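Side-chain contacts in ketosynthase (Streptomyces sp. MSC090213JE08, PDB 6KXD), which probably catalyses the condensation of a fatty acyl-ACP with malonyl-ACP to a 3-oxoacyl-ACP, as part of a highly reducing type II polyketide synthase: residues 16-21 with 79-84; 27-32 with 349-354; 45-48 with 52-55; 72-77 with 152-157. All blocks are in the same frame, centred on the assembly; numbering follows the deposited sequence.

In the fold
Contact 1 touches contacts 2 and 4: it joins strand 10-19 of the main mixed sheet to helix 77-93, and both neighbours build on its segments. Contact 2, its centre about 15 Å away, lies against the other face of the same strand, where Y28 meets V17 and S19. Contact 4, about 12 Å from contact 1 between centres, continues outward from helix 77-93: V83 packs on M75 and E155, and Q80 reaches back to the carbonyl of L72. Contact 3 stands apart at the surface in the loop of a short hairpin, about 7 Å from contact 1 at the nearest atoms and some 28 Å from contact 4 between centres.

Contact 1: 16-21 with 79-84; sequences GVISSI and GQYAVA
In the thiolase fold of ketosynthases, helices pack on the faces of a mixed beta sheet, and here I18 of strand 10-19 meets Y81 and A84 of helix 77-93. Y81 and A84 are three residues apart, roughly one turn, and the two branches of I18 divide between them. CG2 stands over one face of the phenol ring, offset toward the rim, with I18 CG2 3.7 Å from Y81 CD1. This is a CH-pi contact, the methyl lying 25° off the ring normal. In the longer branch chi1 (-60°) sets CG1 anti to the carbonyl carbon, and chi2 (-81°) then turns the end so that I18 CD1 is 3.8 Å from A84 CB. Alanine suits that place because its single methyl lets the strand residue lie close to the helix, while a beta-branched residue suits a strand and offers two apolar arms. Cutting I18 back to an alanine would probably leave that face of Y81 without its methyl and open a gap beside A84 CB. The ring has further anchors: F61 packs against it edge-to-face, and its hydroxyl is hydrogen-bonded to E233 and R77, which ties the polar end of a buried side chain. Beyond I18 the chain turns away from the helix in an ST turn, in which S19 OG accepts a hydrogen bond from I21 N at 3.1 Å.

Contact 2: 27-32 with 349-354; sequences EYTAGL and CGLAIE
L351 reaches from helix 341-355 to T29, Y28 and L32 of helix 24-34, two helices of the thiolase fold whose short segments cross at -83° with their axes 10.6 Å apart. The isobutyl group of L351 does all the touching from its side. Its two methyls straddle the threonine oxygen: L351 CD1 is 3.3 Å from T29 OG1, and L351 CD2 is 3.5 Å from that same T29 OG1. The first methyl also approaches the tyrosine ring obliquely, L351 CD1 lying 3.6 Å from Y28 CD2, and it has L32 CD1 at a looser 4.2 Å. An alanine in place of L351 would probably open a gap between the helices, leaving T29 OG1 and Y28 CD2 without their apolar cover. L32, one turn on from Y28, lays CD1 over a face of the ring, 3.6 Å above its plane. In the second shell, V25 O fixes the threonine: OG1 lies beside the backbone N (chi1 -49°) and hydrogen-bonds that carbonyl one turn back, so threonine suits a place where the L351 methyls lie against its hydroxyl. L351 also packs on F15 of strand 10-19, and A348 touches both Y28 and L32. The tyrosine, CG anti to its own nitrogen (chi1 -176°), extends along helix 341-355 until Y28 OH hydrogen-bonds L344 O.

Contact 3: 45-48 with 52-55; sequences FDTE and QNTA
The amide plane of N53 hangs from the very carbon that T47 touches: the threonine meets N53 at CB, while T47 OG1 stays 4.1 Å from N53 ND2, and the two are not bonded. A second flat group, the carboxylate of D46, is met from above its plane, 46° out of it, by the backbone N-H of E48. That bond, 3.2 Å from E48 N to D46 OD1, makes an Asx turn and bends the chain around T47. The contact itself belongs to the long loop of a beta hairpin whose strands are 40-41 and 54-55. T47 lies between the two limbs of the loop, with T47 CB 3.7 Å from Q52 O and T47 CG2 3.8 Å from N53 CB. OG1 sits between the backbone N and the carbonyl carbon (chi1 64°), which places it on the N53 side; the 3.0 Å from T47 OG1 to N53 CB is doubtfully short. A small, branched threonine fits this place, since both OG1 and CG2 lie against N53 CB and the side chain also packs on I42. The opposite limb is held by backbone hydrogen bonds from N53 to I42 and from A55 to R40, and Q52 is anchored outside the contact by its OE1, bonded to K209. Chemically the contact is therefore one of shape: T47 meets N53 by van der Waals touch, with no polar bond between the two segments, and burying the carbonyl oxygen of Q52 without a partner in the model is likely to carry some desolvation cost.

Contact 4: 72-77 with 152-157; sequences LDDMGR and IARELR
A salt bridge between D74 and R154 ties the 3-10 turn 72-74, just ahead of helix 77-93, to the last turns of helix 147-156. The arginine approaches end-on, and both of its terminal nitrogens grip one carboxylate oxygen: R154 NH1 and R154 NH2 each lie 3.0 Å from D74 OD2. Sharing a single acceptor bends both bonds to about the same degree, near 144° at the hydrogen. The oxygen lies at the edge of the guanidinium, close to its plane, but the two flat groups are turned 52° apart. NH2 meets OD2 nearly along the C-O bond, whereas NH1 comes from above the carboxylate plane. The arginine chain is bent at chi3 (61°), which swings its end across to the aspartate at about a right angle. A long, flexible arginine suits this place, for the nearest CA atoms of the two segments, D74 CA and R154 CA, are 10.7 Å apart. Nearby, D74 O accepts from R147. Toward the dimer interface, R154 also packs on I261 of a neighbouring subunit, and R157 makes a salt bridge to D262 of that subunit. R157, with its positive phi, closes helix 147-156 in a Schellman motif. The whole is an end-on arginine-aspartate salt bridge, both nitrogens on one oxygen, joining a 3-10 turn to the C-terminal part of a helix of the thiolase fold.

Contact 1: 16-21 with 79-84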
loop_
_atom_site.group_PDB
_atom_site.type_symbol
_atom_site.label_atom_id
_atom_site.label_comp_id
_atom_site.label_asym_id
_atom_site.label_seq_id
_atom_site.Cartn_x
_atom_site.Cartn_y
_atom_site.Cartn_z
ATOM N N GLY A 16 9.961 -16.294 4.768
ATOM C CA GLY A 16 11.109 -15.884 4.060
ATOM C C GLY A 16 11.633 -14.603 4.664
ATOM O O GLY A 16 10.853 -13.686 4.871
ATOM N N VAL A 17 12.949 -14.534 4.873
ATOM C CA VAL A 17 13.591 -13.433 5.611
ATOM C C VAL A 17 14.911 -13.047 4.946
ATOM O O VAL A 17 15.801 -13.899 4.789
ATOM C CB VAL A 17 13.859 -13.808 7.084
ATOM C CG1 VAL A 17 14.547 -12.645 7.805
ATOM C CG2 VAL A 17 12.614 -14.252 7.820
ATOM N N ILE A 18 15.030 -11.756 4.631
ATOM C CA ILE A 18 16.209 -11.030 4.280
ATOM C C ILE A 18 16.329 -9.907 5.296
ATOM O O ILE A 18 15.551 -8.982 5.237
ATOM C CB ILE A 18 16.128 -10.394 2.884
ATOM C CG1 ILE A 18 15.915 -11.407 1.756
ATOM C CG2 ILE A 18 17.354 -9.543 2.646
ATOM C CD1 ILE A 18 17.178 -12.085 1.314
ATOM N N SER A 19 17.298 -9.970 6.202
ATOM C CA SER A 19 17.328 -8.987 7.284
ATOM C C SER A 19 18.773 -8.675 7.645
ATOM O O SER A 19 19.696 -9.429 7.296
ATOM C CB SER A 19 16.560 -9.484 8.491
ATOM O OG SER A 19 17.404 -10.195 9.382
ATOM N N SER A 20 18.904 -7.588 8.403
ATOM C CA SER A 20 20.159 -7.072 8.879
ATOM C C SER A 20 20.771 -8.018 9.920
ATOM O O SER A 20 21.930 -7.833 10.201
ATOM C CB SER A 20 19.992 -5.663 9.418
ATOM O OG SER A 20 19.144 -5.679 10.548
ATOM N N ILE A 21 20.003 -8.981 10.472
ATOM C CA ILE A 21 20.471 -9.917 11.487
ATOM C C ILE A 21 20.396 -11.366 10.999
ATOM O O ILE A 21 20.460 -12.311 11.831
ATOM C CB ILE A 21 19.728 -9.756 12.829
ATOM C CG1 ILE A 21 18.278 -10.253 12.792
ATOM C CG2 ILE A 21 19.837 -8.313 13.292
ATOM C CD1 ILE A 21 17.605 -10.287 14.128
ATOM N N GLY A 79 12.721 -4.500 -4.212
ATOM C CA GLY A 79 12.076 -5.538 -5.039
ATOM C C GLY A 79 12.878 -6.820 -4.993
ATOM O O GLY A 79 12.351 -7.884 -4.825
ATOM N N GLN A 80 14.203 -6.693 -5.060
ATOM C CA GLN A 80 15.028 -7.872 -4.960
ATOM C C GLN A 80 14.830 -8.530 -3.603
ATOM O O GLN A 80 14.648 -9.726 -3.516
ATOM C CB GLN A 80 16.495 -7.575 -5.273
ATOM C CG GLN A 80 16.686 -7.063 -6.677
ATOM C CD GLN A 80 18.120 -6.653 -6.908
ATOM O OE1 GLN A 80 19.009 -7.019 -6.148
ATOM N NE2 GLN A 80 18.339 -5.957 -7.992
ATOM N N TYR A 81 14.804 -7.743 -2.521
ATOM C CA TYR A 81 14.601 -8.361 -1.263
ATOM C C TYR A 81 13.254 -9.072 -1.189
ATOM O O TYR A 81 13.139 -10.183 -0.600
ATOM C CB TYR A 81 14.658 -7.339 -0.136
ATOM C CG TYR A 81 15.985 -6.683 0.112
ATOM C CD1 TYR A 81 17.180 -7.253 -0.297
ATOM C CD2 TYR A 81 16.061 -5.514 0.855
ATOM C CE1 TYR A 81 18.390 -6.636 -0.038
ATOM C CE2 TYR A 81 17.271 -4.905 1.142
ATOM C CZ TYR A 81 18.448 -5.487 0.708
ATOM O OH TYR A 81 19.669 -4.930 0.934
ATOM N N ALA A 82 12.229 -8.446 -1.782
ATOM C CA ALA A 82 10.894 -8.962 -1.690
ATOM C C ALA A 82 10.845 -10.345 -2.362
ATOM O O ALA A 82 10.326 -11.334 -1.800
ATOM C CB ALA A 82 9.951 -8.020 -2.367
ATOM N N VAL A 83 11.439 -10.370 -3.550
ATOM C CA VAL A 83 11.422 -11.575 -4.406
ATOM C C VAL A 83 12.232 -12.677 -3.704
ATOM O O VAL A 83 11.769 -13.821 -3.610
ATOM C CB VAL A 83 11.961 -11.264 -5.818
ATOM C CG1 VAL A 83 12.090 -12.527 -6.657
ATOM C CG2 VAL A 83 11.095 -10.280 -6.581
ATOM N N ALA A 84 13.427 -12.334 -3.196
ATOM C CA ALA A 84 14.245 -13.312 -2.470
ATOM C C ALA A 84 13.484 -13.890 -1.266
ATOM O O ALA A 84 13.431 -15.092 -1.104
ATOM C CB ALA A 84 15.576 -12.694 -2.105
#

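Contact 2: 27-32 with 349-354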
loop_
_atom_site.group_PDB
_atom_site.type_symbol
_atom_site.label_atom_id
_atom_site.label_comp_id
_atom_site.label_asym_id
_atom_site.label_seq_id
_atom_site.Cartn_x
_atom_site.Cartn_y
_atom_site.Cartn_z
ATOM N N GLU A 27 18.927 -18.500 10.072
ATOM C CA GLU A 27 19.765 -17.336 10.379
ATOM C C GLU A 27 18.963 -16.322 11.212
ATOM O O GLU A 27 19.517 -15.651 12.070
ATOM C CB GLU A 27 20.239 -16.647 9.109
ATOM C CG GLU A 27 21.658 -16.940 8.652
ATOM C CD GLU A 27 22.409 -15.681 8.216
ATOM O OE1 GLU A 27 23.318 -15.243 8.953
ATOM O OE2 GLU A 27 22.087 -15.123 7.145
ATOM N N TYR A 28 17.658 -16.190 10.934
ATOM C CA TYR A 28 16.863 -15.118 11.530
ATOM C C TYR A 28 16.432 -15.529 12.925
ATOM O O TYR A 28 16.523 -14.737 13.841
ATOM C CB TYR A 28 15.636 -14.797 10.673
ATOM C CG TYR A 28 14.809 -13.629 11.159
ATOM C CD1 TYR A 28 15.366 -12.373 11.269
ATOM C CD2 TYR A 28 13.459 -13.772 11.427
ATOM C CE1 TYR A 28 14.615 -11.279 11.682
ATOM C CE2 TYR A 28 12.685 -12.693 11.829
ATOM C CZ TYR A 28 13.273 -11.447 11.977
ATOM O OH TYR A 28 12.511 -10.370 12.343
ATOM N N THR A 29 15.990 -16.781 13.083
ATOM C CA THR A 29 15.710 -17.298 14.388
ATOM C C THR A 29 16.963 -17.187 15.284
ATOM O O THR A 29 16.829 -16.935 16.493
ATOM C CB THR A 29 15.241 -18.749 14.332
ATOM O OG1 THR A 29 14.203 -18.840 13.350
ATOM C CG2 THR A 29 14.744 -19.231 15.673
ATOM N N ALA A 30 18.153 -17.366 14.695
ATOM C CA ALA A 30 19.431 -17.295 15.435
ATOM C C ALA A 30 19.628 -15.855 15.898
ATOM O O ALA A 30 19.867 -15.623 17.081
ATOM C CB ALA A 30 20.614 -17.730 14.592
ATOM N N GLY A 31 19.526 -14.918 14.945
ATOM C CA GLY A 31 19.752 -13.500 15.199
ATOM C C GLY A 31 18.845 -13.009 16.307
ATOM O O GLY A 31 19.296 -12.290 17.201
ATOM N N LEU A 32 17.584 -13.455 16.276
ATOM C CA LEU A 32 16.584 -12.972 17.199
ATOM C C LEU A 32 16.932 -13.466 18.605
ATOM O O LEU A 32 16.822 -12.713 19.568
ATOM C CB LEU A 32 15.196 -13.480 16.833
ATOM C CG LEU A 32 14.532 -12.823 15.630
ATOM C CD1 LEU A 32 13.281 -13.610 15.271
ATOM C CD2 LEU A 32 14.217 -11.358 15.893
ATOM N N CYS A 349 7.525 -13.052 15.691
ATOM C CA CYS A 349 6.397 -13.498 16.502
ATOM C C CYS A 349 6.024 -14.947 16.229
ATOM O O CYS A 349 5.698 -15.689 17.174
ATOM C CB CYS A 349 5.169 -12.629 16.295
ATOM S SG CYS A 349 5.392 -11.021 17.065
ATOM N N GLY A 350 6.030 -15.333 14.956
ATOM C CA GLY A 350 5.691 -16.673 14.640
ATOM C C GLY A 350 6.763 -17.627 15.137
ATOM O O GLY A 350 6.466 -18.735 15.578
ATOM N N LEU A 351 8.017 -17.198 15.004
ATOM C CA LEU A 351 9.179 -18.011 15.375
ATOM C C LEU A 351 9.247 -18.119 16.904
ATOM O O LEU A 351 9.629 -19.175 17.475
ATOM C CB LEU A 351 10.416 -17.343 14.796
ATOM C CG LEU A 351 10.615 -17.525 13.300
ATOM C CD1 LEU A 351 11.795 -16.711 12.809
ATOM C CD2 LEU A 351 10.772 -19.004 12.936
ATOM N N ALA A 352 8.846 -17.032 17.566
ATOM C CA ALA A 352 8.800 -16.967 19.010
ATOM C C ALA A 352 7.802 -18.001 19.500
ATOM O O ALA A 352 8.124 -18.718 20.458
ATOM C CB ALA A 352 8.440 -15.592 19.503
ATOM N N ILE A 353 6.635 -18.076 18.832
ATOM C CA ILE A 353 5.577 -19.050 19.110
ATOM C C ILE A 353 6.122 -20.470 18.949
ATOM O O ILE A 353 5.959 -21.270 19.862
ATOM C CB ILE A 353 4.337 -18.843 18.221
ATOM C CG1 ILE A 353 3.465 -17.699 18.745
ATOM C CG2 ILE A 353 3.547 -20.132 18.079
ATOM C CD1 ILE A 353 2.553 -17.097 17.698
ATOM N N GLU A 354 6.699 -20.742 17.774
ATOM C CA GLU A 354 7.149 -22.049 17.321
ATOM C C GLU A 354 8.274 -22.578 18.230
ATOM O O GLU A 354 8.283 -23.756 18.551
ATOM C CB GLU A 354 7.612 -21.925 15.866
ATOM C CG GLU A 354 7.844 -23.245 15.148
ATOM C CD GLU A 354 8.410 -23.107 13.736
ATOM O OE1 GLU A 354 8.801 -21.990 13.356
ATOM O OE2 GLU A 354 8.481 -24.124 13.016
#

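Contact 3: 45-48 with 52-55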
loop_
_atom_site.group_PDB
_atom_site.type_symbol
_atom_site.label_atom_id
_atom_site.label_comp_id
_atom_site.label_asym_id
_atom_site.label_seq_id
_atom_site.Cartn_x
_atom_site.Cartn_y
_atom_site.Cartn_z
ATOM N N PHE A 45 24.642 4.405 -0.073
ATOM C CA PHE A 45 24.749 5.730 -0.595
ATOM C C PHE A 45 25.774 6.499 0.240
ATOM O O PHE A 45 26.162 6.057 1.315
ATOM C CB PHE A 45 23.383 6.429 -0.582
ATOM C CG PHE A 45 22.831 6.628 0.800
ATOM C CD1 PHE A 45 23.122 7.787 1.501
ATOM C CD2 PHE A 45 22.062 5.648 1.412
ATOM C CE1 PHE A 45 22.645 7.965 2.792
ATOM C CE2 PHE A 45 21.597 5.827 2.703
ATOM C CZ PHE A 45 21.902 6.976 3.395
ATOM N N ASP A 46 26.132 7.666 -0.287
ATOM C CA ASP A 46 27.137 8.586 0.226
ATOM C C ASP A 46 26.577 9.238 1.501
ATOM O O ASP A 46 25.556 9.920 1.443
ATOM C CB ASP A 46 27.450 9.564 -0.917
ATOM C CG ASP A 46 28.527 10.607 -0.666
ATOM O OD1 ASP A 46 29.180 10.544 0.387
ATOM O OD2 ASP A 46 28.700 11.480 -1.555
ATOM N N THR A 47 27.223 9.002 2.650
ATOM C CA THR A 47 26.783 9.539 3.947
ATOM C C THR A 47 27.499 10.858 4.299
ATOM O O THR A 47 27.187 11.462 5.329
ATOM C CB THR A 47 26.952 8.509 5.069
ATOM O OG1 THR A 47 28.328 8.181 5.269
ATOM C CG2 THR A 47 26.191 7.231 4.809
ATOM N N GLU A 48 28.418 11.318 3.437
ATOM C CA GLU A 48 29.093 12.600 3.576
ATOM C C GLU A 48 28.065 13.671 3.942
ATOM O O GLU A 48 27.169 13.984 3.162
ATOM C CB GLU A 48 29.774 13.006 2.261
ATOM C CG GLU A 48 30.288 14.448 2.212
ATOM C CD GLU A 48 30.600 15.017 0.827
ATOM O OE1 GLU A 48 30.725 16.259 0.705
ATOM O OE2 GLU A 48 30.719 14.231 -0.135
ATOM N N GLN A 52 27.036 11.365 10.312
ATOM C CA GLN A 52 26.531 10.108 10.843
ATOM C C GLN A 52 26.424 9.103 9.691
ATOM O O GLN A 52 26.217 9.535 8.572
ATOM C CB GLN A 52 25.146 10.358 11.417
ATOM C CG GLN A 52 24.817 9.510 12.616
ATOM C CD GLN A 52 23.417 9.874 13.043
ATOM O OE1 GLN A 52 23.067 11.057 13.153
ATOM N NE2 GLN A 52 22.605 8.853 13.255
ATOM N N ASN A 53 26.703 7.823 9.939
ATOM C CA ASN A 53 26.793 6.896 8.775
ATOM C C ASN A 53 26.510 5.432 9.152
ATOM O O ASN A 53 26.965 4.515 8.457
ATOM C CB ASN A 53 28.144 7.020 8.064
ATOM C CG ASN A 53 29.192 6.142 8.704
ATOM O OD1 ASN A 53 29.172 5.953 9.915
ATOM N ND2 ASN A 53 30.029 5.515 7.893
ATOM N N THR A 54 25.699 5.206 10.190
ATOM C CA THR A 54 25.276 3.878 10.605
ATOM C C THR A 54 23.803 3.653 10.222
ATOM O O THR A 54 22.970 4.539 10.343
ATOM C CB THR A 54 25.435 3.697 12.114
ATOM O OG1 THR A 54 26.800 3.990 12.430
ATOM C CG2 THR A 54 25.045 2.317 12.587
ATOM N N ALA A 55 23.503 2.442 9.779
ATOM C CA ALA A 55 22.151 2.001 9.464
ATOM C C ALA A 55 22.183 0.498 9.645
ATOM O O ALA A 55 23.243 -0.043 9.950
ATOM C CB ALA A 55 21.777 2.401 8.073
#

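Contact 4: 72-77 with 152-157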
loop_
_atom_site.group_PDB
_atom_site.type_symbol
_atom_site.label_atom_id
_atom_site.label_comp_id
_atom_site.label_asym_id
_atom_site.label_seq_id
_atom_site.Cartn_x
_atom_site.Cartn_y
_atom_site.Cartn_z
ATOM N N LEU A 72 17.519 -8.774 -12.765
ATOM C CA LEU A 72 17.778 -7.920 -11.594
ATOM C C LEU A 72 17.523 -6.448 -11.895
ATOM O O LEU A 72 17.059 -5.703 -10.981
ATOM C CB LEU A 72 19.205 -8.149 -11.089
ATOM C CG LEU A 72 19.486 -9.551 -10.553
ATOM C CD1 LEU A 72 20.944 -9.664 -10.100
ATOM C CD2 LEU A 72 18.531 -9.901 -9.430
ATOM N N ASP A 73 17.748 -5.987 -13.135
ATOM C CA ASP A 73 17.560 -4.603 -13.376
ATOM C C ASP A 73 16.059 -4.251 -13.483
ATOM O O ASP A 73 15.736 -3.104 -13.643
ATOM C CB ASP A 73 18.350 -4.105 -14.575
ATOM C CG ASP A 73 17.880 -4.631 -15.908
ATOM O OD1 ASP A 73 16.828 -5.330 -15.963
ATOM O OD2 ASP A 73 18.608 -4.381 -16.874
ATOM N N ASP A 74 15.172 -5.244 -13.427
ATOM C CA ASP A 74 13.740 -4.965 -13.402
ATOM C C ASP A 74 13.327 -4.511 -12.007
ATOM O O ASP A 74 12.207 -4.106 -11.801
ATOM C CB ASP A 74 12.952 -6.208 -13.820
ATOM C CG ASP A 74 12.848 -6.362 -15.322
ATOM O OD1 ASP A 74 13.444 -5.534 -16.022
ATOM O OD2 ASP A 74 12.123 -7.301 -15.765
ATOM N N MET A 75 14.225 -4.662 -11.041
ATOM C CA MET A 75 13.893 -4.370 -9.631
ATOM C C MET A 75 14.991 -3.502 -9.056
ATOM O O MET A 75 16.162 -3.709 -9.395
ATOM C CB MET A 75 13.887 -5.637 -8.797
ATOM C CG MET A 75 12.954 -6.679 -9.297
ATOM S SD MET A 75 13.233 -8.258 -8.577
ATOM C CE MET A 75 14.539 -8.904 -9.631
ATOM N N GLY A 76 14.635 -2.608 -8.130
ATOM C CA GLY A 76 15.620 -2.099 -7.262
ATOM C C GLY A 76 15.823 -3.034 -6.102
ATOM O O GLY A 76 15.288 -4.141 -6.045
ATOM N N ARG A 77 16.577 -2.560 -5.122
ATOM C CA ARG A 77 16.943 -3.379 -4.026
ATOM C C ARG A 77 15.712 -3.881 -3.257
ATOM O O ARG A 77 15.676 -5.004 -2.786
ATOM C CB ARG A 77 17.926 -2.588 -3.155
ATOM C CG ARG A 77 18.609 -3.433 -2.096
ATOM C CD ARG A 77 19.465 -4.562 -2.662
ATOM N NE ARG A 77 20.833 -4.131 -2.934
ATOM C CZ ARG A 77 21.900 -4.391 -2.180
ATOM N NH1 ARG A 77 21.793 -5.047 -1.037
ATOM N NH2 ARG A 77 23.088 -3.988 -2.594
ATOM N N ILE A 152 7.181 -10.553 -7.654
ATOM C CA ILE A 152 7.081 -11.812 -6.984
ATOM C C ILE A 152 6.274 -12.758 -7.866
ATOM O O ILE A 152 6.649 -13.924 -7.995
ATOM C CB ILE A 152 6.449 -11.714 -5.604
ATOM C CG1 ILE A 152 7.369 -10.921 -4.672
ATOM C CG2 ILE A 152 6.113 -13.103 -5.088
ATOM C CD1 ILE A 152 6.763 -10.550 -3.383
ATOM N N ALA A 153 5.160 -12.250 -8.403
ATOM C CA ALA A 153 4.314 -13.112 -9.219
ATOM C C ALA A 153 5.133 -13.562 -10.431
ATOM O O ALA A 153 5.045 -14.735 -10.893
ATOM C CB ALA A 153 3.033 -12.435 -9.625
ATOM N N ARG A 154 5.879 -12.616 -10.988
ATOM C CA ARG A 154 6.719 -12.885 -12.150
ATOM C C ARG A 154 7.732 -13.984 -11.831
ATOM O O ARG A 154 7.895 -14.944 -12.592
ATOM C CB ARG A 154 7.432 -11.614 -12.611
ATOM C CG ARG A 154 6.517 -10.652 -13.342
ATOM C CD ARG A 154 7.278 -9.477 -13.897
ATOM N NE ARG A 154 8.287 -9.889 -14.852
ATOM C CZ ARG A 154 9.309 -9.114 -15.222
ATOM N NH1 ARG A 154 9.371 -7.873 -14.774
ATOM N NH2 ARG A 154 10.239 -9.579 -16.039
ATOM N N GLU A 155 8.457 -13.810 -10.744
ATOM C CA GLU A 155 9.516 -14.762 -10.360
ATOM C C GLU A 155 8.945 -16.161 -10.043
ATOM O O GLU A 155 9.542 -17.191 -10.406
ATOM C CB GLU A 155 10.255 -14.202 -9.159
ATOM C CG GLU A 155 11.306 -15.134 -8.619
ATOM C CD GLU A 155 12.475 -15.432 -9.552
ATOM O OE1 GLU A 155 12.643 -14.716 -10.558
ATOM O OE2 GLU A 155 13.220 -16.406 -9.248
ATOM N N LEU A 156 7.785 -16.223 -9.379
ATOM C CA LEU A 156 7.244 -17.495 -8.979
ATOM C C LEU A 156 6.299 -18.077 -10.045
ATOM O O LEU A 156 5.742 -19.175 -9.817
ATOM C CB LEU A 156 6.574 -17.359 -7.617
ATOM C CG LEU A 156 7.541 -16.924 -6.517
ATOM C CD1 LEU A 156 6.812 -16.777 -5.205
ATOM C CD2 LEU A 156 8.692 -17.900 -6.410
ATOM N N ARG A 157 6.137 -17.362 -11.164
ATOM C CA ARG A 157 5.348 -17.789 -12.310
ATOM C C ARG A 157 3.887 -17.985 -11.916
ATOM O O ARG A 157 3.275 -18.997 -12.228
ATOM C CB ARG A 157 5.969 -19.070 -12.883
ATOM C CG ARG A 157 7.396 -18.865 -13.371
ATOM C CD ARG A 157 7.454 -17.957 -14.572
ATOM N NE ARG A 157 6.691 -18.507 -15.681
ATOM C CZ ARG A 157 6.310 -17.823 -16.754
ATOM N NH1 ARG A 157 6.662 -16.551 -16.895
ATOM N NH2 ARG A 157 5.555 -18.414 -17.668
#